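Local coordinates for protein beta-glucosidase (Saccharopolyspora erythraea D, PDB 5M6G) that probably hydrolyses terminal, non-reducing beta-D-glucosyl residues to release beta-D-glucose, as a two-domain glycoside hydrolase of family 3, at residues D53-M58 and A369-L374; P123-V128 and L380-R385; A230-G235 and S273-Y278; V409-V414 and N578-L583. All coordinates share one frame; numbering follows the deposited sequence.

Overall arrangement
Contacts 1, 2 and 3 lie in the N-terminal, TIM-barrel-type domain; contact 4, at the C-terminal domain, lies across the chain's centre from contacts 1 and 2. Contacts 1 and 2 touch through L54 and F383, with centres about 15 Å apart. Contact 1 uses helix 363-379 itself, contact 2 the loop that follows. Their segments alternate along the chain, so residues early in it are tied twice to this helix and its loop. Contact 3 falls in sequence between the two segments of each. It joins barrel strands 229-233 and 273-276 beside the sorbitol, about 22 Å from contact 2 between centres. Contact 4 comes last in sequence. Its centre is about 47 Å from that of contact 1.

Contact 1: D53-M58 and A369-L374; sequences DLMARM and ANRRIL
M55 of helix 47-57 and R371 of helix 363-379 mark the nearest backbone approach, with 7.9 Å between their CA atoms, and the axes of 53-57 and 369-374 run at 133°, nearer antiparallel than parallel. These two short axes come within 11.0 Å of each other. M55 does most of the reaching. Its CG rests on L374 CD1 at 3.5 Å. Its SD comes up to the backbone of R371, 3.8 Å from R371 N. A bend at the last torsion (chi3 61°) then turns CE between N370 CB and R371 NH2, the latter at 3.9 Å. The methyl meets the guanidinium obliquely.

L374 serves three partners with its two methyls. CD1 is shared by M55 CG and by M58 SD, which lies 3.8 Å from L374 CD1; M58 and L374 meet tip to tip. CD2 turns to L54 CD2 at 3.9 Å, and these two leucines cross at about a right angle. M58 CE goes on to N370 OD1 at 3.4 Å. The amide nitrogen of N370 looks elsewhere: ND2 is bonded to K63 O and I366 O. Helix 60-66 closes in beside this group, through K63 and Q66 against M58, and Q66 against L374.

The contact joins an N-terminal helix to a late helix of the family 3 N-terminal domain, away from the sugar and metal sites. No hydrogen bond or salt bridge spans it. The segments meet through van der Waals contacts, mostly of thioether and methyl groups.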
# COMPACT_ATOMS: atom_id res chain seq x y z
N ASP A 53 20.96 1.26 -28.30
CA ASP A 53 21.04 2.34 -29.28
C ASP A 53 20.74 3.69 -28.64
O ASP A 53 21.44 4.67 -28.89
CB ASP A 53 20.07 2.08 -30.43
CG ASP A 53 20.14 3.15 -31.47
OD1 ASP A 53 21.13 3.17 -32.21
OD2 ASP A 53 19.22 4.00 -31.52
N LEU A 54 19.70 3.75 -27.81
CA LEU A 54 19.36 4.99 -27.12
C LEU A 54 20.51 5.45 -26.22
O LEU A 54 20.94 6.60 -26.29
CB LEU A 54 18.08 4.80 -26.29
CG LEU A 54 17.57 6.00 -25.48
CD1 LEU A 54 17.40 7.24 -26.35
CD2 LEU A 54 16.26 5.63 -24.76
N MET A 55 21.03 4.55 -25.37
CA MET A 55 22.12 4.96 -24.49
C MET A 55 23.35 5.39 -25.27
O MET A 55 24.06 6.31 -24.84
CB MET A 55 22.46 3.83 -23.52
CG MET A 55 21.37 3.65 -22.47
SD MET A 55 21.70 2.35 -21.28
CE MET A 55 23.21 2.96 -20.52
N ALA A 56 23.60 4.78 -26.43
CA ALA A 56 24.74 5.22 -27.24
C ALA A 56 24.61 6.68 -27.64
O ALA A 56 25.62 7.36 -27.83
CB ALA A 56 24.88 4.34 -28.48
N ARG A 57 23.37 7.17 -27.75
CA ARG A 57 23.11 8.55 -28.16
C ARG A 57 22.99 9.53 -26.99
O ARG A 57 22.92 10.74 -27.22
CB ARG A 57 21.82 8.60 -28.99
CG ARG A 57 21.85 7.68 -30.20
CD ARG A 57 20.48 7.50 -30.81
NE ARG A 57 20.51 6.49 -31.86
CZ ARG A 57 20.86 6.73 -33.12
NH1 ARG A 57 21.19 7.97 -33.49
NH2 ARG A 57 20.86 5.75 -34.01
N MET A 58 22.98 9.04 -25.75
CA MET A 58 22.74 9.92 -24.61
C MET A 58 24.02 10.56 -24.10
O MET A 58 25.07 9.90 -24.01
CB MET A 58 22.08 9.13 -23.48
CG MET A 58 20.67 8.67 -23.82
SD MET A 58 20.01 7.50 -22.60
CE MET A 58 19.55 8.59 -21.25
N ALA A 369 22.19 1.97 -13.93
CA ALA A 369 20.91 2.54 -13.55
C ALA A 369 20.08 2.89 -14.77
O ALA A 369 18.87 2.63 -14.81
CB ALA A 369 21.13 3.78 -12.68
N ASN A 370 20.73 3.44 -15.81
CA ASN A 370 19.97 3.82 -17.00
C ASN A 370 19.49 2.60 -17.76
O ASN A 370 18.37 2.59 -18.27
CB ASN A 370 20.81 4.70 -17.90
CG ASN A 370 20.62 6.14 -17.57
OD1 ASN A 370 19.94 6.86 -18.31
ND2 ASN A 370 21.16 6.56 -16.43
N ARG A 371 20.32 1.57 -17.87
CA ARG A 371 19.86 0.36 -18.54
C ARG A 371 18.63 -0.21 -17.86
O ARG A 371 17.67 -0.64 -18.52
CB ARG A 371 20.99 -0.66 -18.56
CG ARG A 371 20.72 -1.90 -19.38
CD ARG A 371 22.04 -2.61 -19.64
NE ARG A 371 23.05 -1.67 -20.11
CZ ARG A 371 24.18 -1.36 -19.47
NH1 ARG A 371 24.49 -1.92 -18.31
NH2 ARG A 371 25.02 -0.49 -20.02
N ARG A 372 18.62 -0.21 -16.53
CA ARG A 372 17.47 -0.74 -15.79
C ARG A 372 16.23 0.14 -15.97
O ARG A 372 15.13 -0.37 -16.21
CB ARG A 372 17.85 -0.90 -14.32
CG ARG A 372 18.89 -2.00 -14.11
CD ARG A 372 19.46 -1.98 -12.72
NE ARG A 372 20.39 -3.09 -12.52
CZ ARG A 372 20.05 -4.27 -12.02
NH1 ARG A 372 18.79 -4.49 -11.65
NH2 ARG A 372 20.97 -5.22 -11.87
N ILE A 373 16.38 1.47 -15.89
CA ILE A 373 15.23 2.36 -16.06
C ILE A 373 14.70 2.29 -17.48
O ILE A 373 13.49 2.10 -17.70
CB ILE A 373 15.60 3.81 -15.69
CG1 ILE A 373 15.95 3.95 -14.21
CG2 ILE A 373 14.48 4.77 -16.09
CD1 ILE A 373 16.86 5.15 -13.93
N LEU A 374 15.58 2.44 -18.47
CA LEU A 374 15.12 2.49 -19.86
C LEU A 374 14.50 1.17 -20.29
O LEU A 374 13.53 1.15 -21.05
CB LEU A 374 16.27 2.87 -20.79
CG LEU A 374 16.82 4.27 -20.58
CD1 LEU A 374 18.10 4.45 -21.42
CD2 LEU A 374 15.76 5.32 -20.93

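Contact 2: P123-V128 and L380-R385; sequences PLIYGV and LGLFER
P123 CD lies over the face of the F383 ring, a CH-pi contact where the barrel strand 125-128 begins and helix 363-379 has just ended. That helix closes with a Schellman motif at G381, which has positive phi. The loop behind it folds back onto the start of the strand, in the TIM-barrel-type N-terminal domain.

The CH-pi geometry is nearly axial. P123 CD is 3.5 Å from the F383 ring centroid and 12° off the normal. F383 CG stands anti to its own carbonyl carbon (chi1 -74°), which brings the ring to the proline although its CB is not aimed there. The same ring stacks with F378 and touches R50 and L54.

Next to this, P123 CG packs on L382 CB at 3.6 Å, the two side chains crossing obliquely. L382 CG lies beside the backbone N, anti to the carbonyl carbon, and CD1 is directed at L124 O and I125. That methyl sits 3.5 Å from L124 O and 4.1 Å from I125 CB. In I125, CG1 is anti to the backbone N and chi2 (173°) is extended, which carries CD1 out to L380 CD1 at 3.5 Å. These two side chains are about at right angles.

L382 also touches D175, a ligand of a magnesium ion, and its side chain is about 5 Å from that ion at the nearest atoms. D175 OD2 accepts from Y126 N, linking the strand to the metal site. No hydrogen bond joins the two segments directly. Within the loop, G381 O accepts both R385 N at 2.8 Å and E384 N at 3.0 Å.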
# COMPACT_ATOMS: atom_id res chain seq x y z
N PRO A 123 10.15 8.99 -23.29
CA PRO A 123 8.90 9.24 -22.58
C PRO A 123 9.11 9.15 -21.08
O PRO A 123 10.00 8.45 -20.58
CB PRO A 123 7.96 8.13 -23.09
CG PRO A 123 8.87 7.05 -23.53
CD PRO A 123 10.14 7.69 -23.99
N LEU A 124 8.29 9.92 -20.37
CA LEU A 124 8.28 9.90 -18.91
C LEU A 124 7.63 8.63 -18.40
O LEU A 124 6.73 8.07 -19.04
CB LEU A 124 7.51 11.12 -18.41
CG LEU A 124 7.77 11.68 -17.03
CD1 LEU A 124 9.16 12.25 -16.97
CD2 LEU A 124 6.73 12.76 -16.78
N ILE A 125 8.07 8.17 -17.23
CA ILE A 125 7.34 7.16 -16.46
C ILE A 125 6.79 7.85 -15.22
O ILE A 125 7.50 8.65 -14.58
CB ILE A 125 8.22 5.94 -16.13
CG1 ILE A 125 7.39 4.76 -15.62
CG2 ILE A 125 9.33 6.28 -15.13
CD1 ILE A 125 8.20 3.48 -15.44
N TYR A 126 5.52 7.63 -14.92
CA TYR A 126 4.85 8.30 -13.82
C TYR A 126 4.51 7.28 -12.74
O TYR A 126 3.94 6.23 -13.05
CB TYR A 126 3.58 9.01 -14.30
CG TYR A 126 3.12 10.14 -13.41
CD1 TYR A 126 2.56 9.89 -12.15
CD2 TYR A 126 3.24 11.47 -13.82
CE1 TYR A 126 2.13 10.92 -11.34
CE2 TYR A 126 2.82 12.51 -13.00
CZ TYR A 126 2.27 12.23 -11.76
OH TYR A 126 1.86 13.27 -10.96
N GLY A 127 4.88 7.58 -11.50
CA GLY A 127 4.60 6.69 -10.38
C GLY A 127 3.61 7.25 -9.37
O GLY A 127 3.44 8.47 -9.28
N VAL A 128 2.95 6.38 -8.61
CA VAL A 128 1.94 6.81 -7.65
C VAL A 128 1.79 5.70 -6.63
O VAL A 128 2.08 4.53 -6.91
CB VAL A 128 0.60 7.10 -8.37
CG1 VAL A 128 -0.08 5.81 -8.83
CG2 VAL A 128 -0.34 7.88 -7.47
N LEU A 380 7.30 -1.34 -20.90
CA LEU A 380 5.97 -0.79 -20.65
C LEU A 380 5.30 -0.26 -21.90
O LEU A 380 4.14 0.13 -21.83
CB LEU A 380 6.06 0.32 -19.60
CG LEU A 380 6.14 -0.20 -18.17
CD1 LEU A 380 6.59 0.90 -17.23
CD2 LEU A 380 4.77 -0.74 -17.74
N GLY A 381 6.01 -0.24 -23.03
CA GLY A 381 5.43 0.24 -24.27
C GLY A 381 5.36 1.74 -24.39
O GLY A 381 4.68 2.23 -25.29
N LEU A 382 6.08 2.47 -23.54
CA LEU A 382 5.95 3.93 -23.49
C LEU A 382 6.47 4.60 -24.75
O LEU A 382 6.05 5.72 -25.08
CB LEU A 382 6.68 4.48 -22.27
CG LEU A 382 6.01 4.14 -20.93
CD1 LEU A 382 6.88 4.62 -19.75
CD2 LEU A 382 4.62 4.76 -20.86
N PHE A 383 7.41 3.96 -25.45
CA PHE A 383 7.93 4.55 -26.68
C PHE A 383 6.95 4.40 -27.84
O PHE A 383 7.10 5.08 -28.86
CB PHE A 383 9.28 3.93 -27.06
CG PHE A 383 10.44 4.38 -26.20
CD1 PHE A 383 10.66 3.81 -24.95
CD2 PHE A 383 11.32 5.35 -26.66
CE1 PHE A 383 11.74 4.21 -24.17
CE2 PHE A 383 12.40 5.76 -25.88
CZ PHE A 383 12.61 5.19 -24.64
N GLU A 384 5.97 3.51 -27.71
CA GLU A 384 4.93 3.30 -28.72
C GLU A 384 3.60 3.92 -28.32
O GLU A 384 2.92 4.51 -29.17
CB GLU A 384 4.73 1.80 -28.96
CG GLU A 384 5.75 1.16 -29.90
CD GLU A 384 7.16 1.17 -29.34
OE1 GLU A 384 7.43 0.48 -28.33
OE2 GLU A 384 8.01 1.89 -29.90
N ARG A 385 3.23 3.83 -27.04
CA ARG A 385 1.92 4.27 -26.53
C ARG A 385 2.14 5.08 -25.26
O ARG A 385 1.98 4.56 -24.15
CB ARG A 385 1.01 3.07 -26.25
CG ARG A 385 0.63 2.28 -27.49
CD ARG A 385 0.07 0.91 -27.13
NE ARG A 385 1.12 0.02 -26.63
CZ ARG A 385 2.01 -0.59 -27.41
NH1 ARG A 385 1.99 -0.41 -28.73
NH2 ARG A 385 2.92 -1.39 -26.88

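Contact 3: A230-G235 and S273-Y278; sequences AKHYVG and SVMVSY. With SOR (sorbitol), chain L.
K231 CB packs on M275 CB at 3.8 Å, and from there the lysine runs outward to the sorbitol. CG occupies the crowded position between backbone N and carbonyl carbon (chi1 72°) and lies over the centre of one face of the H232 ring. Beyond CG the chain is extended. CD passes 3.5 Å from sorbitol O1, and CE comes to 3.1 Å from the same O1. NZ then bonds to sorbitol O1 at 2.6 Å; F178 O takes another bond from NZ, and D129 OD1 makes a long, weak ion pair.

O1 is gripped a second time. H232 NE2 meets sorbitol O1 at 2.6 Å, near the plane of the imidazole, and either group could be the donor. D236 OD2 is bonded to H232 ND1 and should fix the ring's rotation. M275 runs beside H232, pointing the same way, with SD 3.9 Å from H232 CD2 and CE reaching toward sorbitol O2.

The two strands pair in parallel, A230 N to S273 O and M275 N to A230 O. A beta bulge then shifts the register between A230 and Y233, and the peptide before H232 is cis. After it, Y233 N donates to M275 O at 2.8 Å and S277 N to Y233 O. D129, R192 and D310 also hold the sorbitol. A lysine-histidine pair joined by a cis peptide, on a barrel strand beside the pocket, is characteristic of family 3 beta-glucosidases.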
# COMPACT_ATOMS: atom_id res chain seq x y z
N ALA A 230 7.91 -3.99 -5.35
CA ALA A 230 8.07 -4.67 -4.07
C ALA A 230 8.75 -3.71 -3.10
O ALA A 230 9.84 -3.20 -3.38
CB ALA A 230 8.88 -5.96 -4.23
N LYS A 231 8.09 -3.43 -1.97
CA LYS A 231 8.62 -2.49 -0.98
C LYS A 231 8.34 -2.98 0.45
O LYS A 231 7.44 -3.80 0.66
CB LYS A 231 8.03 -1.09 -1.19
CG LYS A 231 6.55 -0.95 -0.80
CD LYS A 231 5.98 0.41 -1.25
CE LYS A 231 4.60 0.67 -0.60
NZ LYS A 231 4.06 2.02 -0.96
N HIS A 232 9.08 -2.50 1.45
CA HIS A 232 10.29 -1.72 1.29
C HIS A 232 11.49 -2.61 1.64
O HIS A 232 11.54 -3.22 2.71
CB HIS A 232 10.28 -0.48 2.19
CG HIS A 232 9.01 0.31 2.12
ND1 HIS A 232 7.87 -0.04 2.80
CD2 HIS A 232 8.71 1.46 1.46
CE1 HIS A 232 6.92 0.84 2.56
NE2 HIS A 232 7.40 1.76 1.75
N TYR A 233 12.46 -2.66 0.72
CA TYR A 233 13.62 -3.53 0.83
C TYR A 233 14.68 -2.96 1.78
O TYR A 233 15.19 -1.87 1.52
CB TYR A 233 14.23 -3.72 -0.57
CG TYR A 233 15.38 -4.71 -0.60
CD1 TYR A 233 15.14 -6.06 -0.77
CD2 TYR A 233 16.69 -4.29 -0.42
CE1 TYR A 233 16.19 -6.99 -0.76
CE2 TYR A 233 17.75 -5.21 -0.41
CZ TYR A 233 17.48 -6.55 -0.58
OH TYR A 233 18.49 -7.49 -0.59
N VAL A 234 15.02 -3.64 2.88
CA VAL A 234 14.39 -4.88 3.36
C VAL A 234 14.40 -4.82 4.88
O VAL A 234 15.30 -4.24 5.48
CB VAL A 234 15.11 -6.16 2.82
CG1 VAL A 234 16.61 -6.13 3.13
CG2 VAL A 234 14.45 -7.44 3.36
N GLY A 235 13.38 -5.41 5.50
CA GLY A 235 13.28 -5.42 6.95
C GLY A 235 12.44 -4.32 7.55
O GLY A 235 12.54 -4.08 8.76
N SER A 273 10.01 -3.31 -10.28
CA SER A 273 10.69 -2.33 -9.44
C SER A 273 10.77 -2.85 -8.01
O SER A 273 9.91 -3.61 -7.57
CB SER A 273 9.96 -0.98 -9.45
OG SER A 273 10.70 -0.01 -8.74
N VAL A 274 11.82 -2.44 -7.30
CA VAL A 274 11.95 -2.65 -5.86
C VAL A 274 12.26 -1.31 -5.23
O VAL A 274 13.14 -0.58 -5.71
CB VAL A 274 13.04 -3.69 -5.52
CG1 VAL A 274 13.34 -3.68 -4.04
CG2 VAL A 274 12.61 -5.09 -5.96
N MET A 275 11.55 -0.96 -4.16
CA MET A 275 11.79 0.29 -3.45
C MET A 275 12.55 0.01 -2.15
O MET A 275 12.19 -0.91 -1.40
CB MET A 275 10.48 1.02 -3.13
CG MET A 275 10.75 2.34 -2.45
SD MET A 275 9.27 3.22 -1.92
CE MET A 275 8.46 3.44 -3.50
N VAL A 276 13.62 0.79 -1.90
CA VAL A 276 14.44 0.58 -0.71
C VAL A 276 13.80 1.24 0.51
O VAL A 276 13.06 2.23 0.39
CB VAL A 276 15.87 1.10 -0.96
CG1 VAL A 276 16.80 0.82 0.24
CG2 VAL A 276 16.43 0.45 -2.22
N SER A 277 14.09 0.71 1.70
CA SER A 277 13.48 1.18 2.94
C SER A 277 14.27 2.31 3.59
O SER A 277 15.50 2.36 3.53
CB SER A 277 13.36 0.04 3.94
OG SER A 277 12.96 0.55 5.20
N TYR A 278 13.52 3.22 4.22
CA TYR A 278 14.12 4.21 5.12
C TYR A 278 14.87 3.57 6.28
O TYR A 278 15.77 4.19 6.84
CB TYR A 278 13.05 5.10 5.74
CG TYR A 278 12.36 6.13 4.89
CD1 TYR A 278 13.06 6.94 4.01
CD2 TYR A 278 10.99 6.32 5.02
CE1 TYR A 278 12.39 7.91 3.25
CE2 TYR A 278 10.31 7.28 4.29
CZ TYR A 278 11.01 8.07 3.41
OH TYR A 278 10.32 9.01 2.70
C1 SOR L . 6.28 4.43 0.56
C2 SOR L . 5.55 5.37 -0.38
C3 SOR L . 6.06 6.79 -0.14
C4 SOR L . 5.14 7.82 -0.79
C5 SOR L . 5.25 9.21 -0.14
C6 SOR L . 4.06 10.05 -0.60
O1 SOR L . 5.51 3.27 0.78
O2 SOR L . 5.78 4.99 -1.73
O3 SOR L . 7.35 6.90 -0.70
O4 SOR L . 5.41 7.92 -2.17
O5 SOR L . 5.29 9.14 1.28
O6 SOR L . 3.89 11.16 0.24

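Contact 4: V409-V414 and N578-L583; sequences VRESQV and NPTGKL
Q413 O is gripped from two sources: water 1 donates to it at 2.7 Å, and G581 N makes a weak bond to it at 3.3 Å with a poor N-H...O angle of 124°. Water 1 also donates to R410 O at 2.7 Å and accepts from T580 N at 2.8 Å. One water thus ties the last turn of the helix to the loop 578-583. G581 brings only backbone to the contact, and its CA lies 3.3 Å from E411 O. This close approach relies on the missing side chain: a CB there would point at the other segment and collide with Q413 O and E411 O.

The chain passes here from helix 399-412 into strand 414-418, an outermost strand of the mixed six-stranded sheet of the C-terminal domain. V414 bonds through its backbone to A558 on the neighbouring strand. Its two methyls meet different parts of the loop. CG2 packs on G581 C, 3.8 Å away. CG1, opposite the backbone N (chi1 179°), meets L583 CD2 at 3.7 Å, the two side chains crossing at about a right angle.

At the more exposed edge, T580 OG1 approaches E411 CA, and water 2 links it weakly to E411. Further polar partners are S559 OG for Q413 OE1, H577 NE2 for T580 OG1, N154 ND2 for E411 OE1 and Q407 NE2 for E411 OE2. Water 2 donates to E411 OE1 at 2.8 Å.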
# COMPACT_ATOMS: atom_id res chain seq x y z
N VAL A 409 -13.80 -7.47 1.05
CA VAL A 409 -14.28 -7.09 2.37
C VAL A 409 -14.83 -8.31 3.10
O VAL A 409 -14.44 -8.60 4.24
CB VAL A 409 -15.35 -5.98 2.25
CG1 VAL A 409 -15.97 -5.71 3.64
CG2 VAL A 409 -14.75 -4.72 1.65
N ARG A 410 -15.73 -9.05 2.44
CA ARG A 410 -16.33 -10.25 3.03
C ARG A 410 -15.25 -11.20 3.55
O ARG A 410 -15.26 -11.60 4.72
CB ARG A 410 -17.17 -11.00 1.99
CG ARG A 410 -18.50 -10.41 1.67
CD ARG A 410 -19.07 -11.10 0.45
NE ARG A 410 -20.11 -10.30 -0.17
CZ ARG A 410 -20.30 -10.20 -1.48
NH1 ARG A 410 -19.51 -10.86 -2.32
NH2 ARG A 410 -21.28 -9.44 -1.95
N GLU A 411 -14.33 -11.58 2.67
CA GLU A 411 -13.37 -12.61 3.02
C GLU A 411 -12.34 -12.13 4.03
O GLU A 411 -11.71 -12.96 4.69
CB GLU A 411 -12.68 -13.12 1.74
CG GLU A 411 -13.66 -13.82 0.79
CD GLU A 411 -12.97 -14.45 -0.43
OE1 GLU A 411 -11.81 -14.91 -0.29
OE2 GLU A 411 -13.59 -14.47 -1.51
N SER A 412 -12.16 -10.81 4.18
CA SER A 412 -11.18 -10.29 5.12
C SER A 412 -11.68 -10.29 6.56
O SER A 412 -10.86 -10.20 7.48
CB SER A 412 -10.76 -8.88 4.71
OG SER A 412 -11.80 -7.94 4.92
N GLN A 413 -13.00 -10.39 6.76
CA GLN A 413 -13.57 -10.36 8.10
C GLN A 413 -13.15 -11.60 8.89
O GLN A 413 -13.25 -12.73 8.39
CB GLN A 413 -15.10 -10.28 8.03
CG GLN A 413 -15.61 -9.15 7.15
CD GLN A 413 -15.14 -7.79 7.64
OE1 GLN A 413 -15.70 -7.24 8.58
NE2 GLN A 413 -14.10 -7.26 7.01
N VAL A 414 -12.73 -11.40 10.13
CA VAL A 414 -12.29 -12.49 10.99
C VAL A 414 -13.20 -12.54 12.21
O VAL A 414 -13.21 -11.60 13.02
CB VAL A 414 -10.82 -12.34 11.42
CG1 VAL A 414 -10.43 -13.49 12.34
CG2 VAL A 414 -9.92 -12.28 10.20
N ASN A 578 -20.59 -16.69 5.22
CA ASN A 578 -20.09 -17.41 6.39
C ASN A 578 -18.61 -17.06 6.55
O ASN A 578 -17.83 -17.33 5.63
CB ASN A 578 -20.29 -18.91 6.19
CG ASN A 578 -20.14 -19.71 7.48
OD1 ASN A 578 -19.75 -19.20 8.52
ND2 ASN A 578 -20.46 -21.00 7.40
N PRO A 579 -18.19 -16.47 7.67
CA PRO A 579 -16.83 -15.93 7.77
C PRO A 579 -15.76 -16.95 7.41
O PRO A 579 -15.77 -18.09 7.88
CB PRO A 579 -16.72 -15.52 9.24
CG PRO A 579 -18.09 -15.36 9.72
CD PRO A 579 -18.97 -16.26 8.90
N THR A 580 -14.83 -16.53 6.56
CA THR A 580 -13.73 -17.38 6.14
C THR A 580 -12.36 -16.82 6.52
O THR A 580 -11.38 -17.56 6.44
CB THR A 580 -13.78 -17.58 4.62
OG1 THR A 580 -13.96 -16.31 3.98
CG2 THR A 580 -14.93 -18.50 4.25
N GLY A 581 -12.28 -15.56 6.94
CA GLY A 581 -10.99 -14.97 7.26
C GLY A 581 -10.33 -15.61 8.47
O GLY A 581 -10.98 -16.10 9.39
N LYS A 582 -8.99 -15.60 8.46
CA LYS A 582 -8.17 -16.07 9.57
C LYS A 582 -7.18 -14.97 9.93
O LYS A 582 -6.80 -14.16 9.09
CB LYS A 582 -7.41 -17.36 9.23
CG LYS A 582 -8.26 -18.46 8.63
CD LYS A 582 -9.28 -18.99 9.63
CE LYS A 582 -10.07 -20.16 9.05
NZ LYS A 582 -10.93 -20.83 10.08
N LEU A 583 -6.78 -14.94 11.20
CA LEU A 583 -5.85 -13.92 11.66
C LEU A 583 -4.52 -13.97 10.93
O LEU A 583 -3.85 -15.02 10.94
CB LEU A 583 -5.60 -14.04 13.16
CG LEU A 583 -6.70 -13.52 14.08
CD1 LEU A 583 -6.17 -13.44 15.52
CD2 LEU A 583 -7.21 -12.16 13.63
O HOH W 1 -14.79 -13.71 6.41
O HOH W 2 -11.27 -16.43 2.00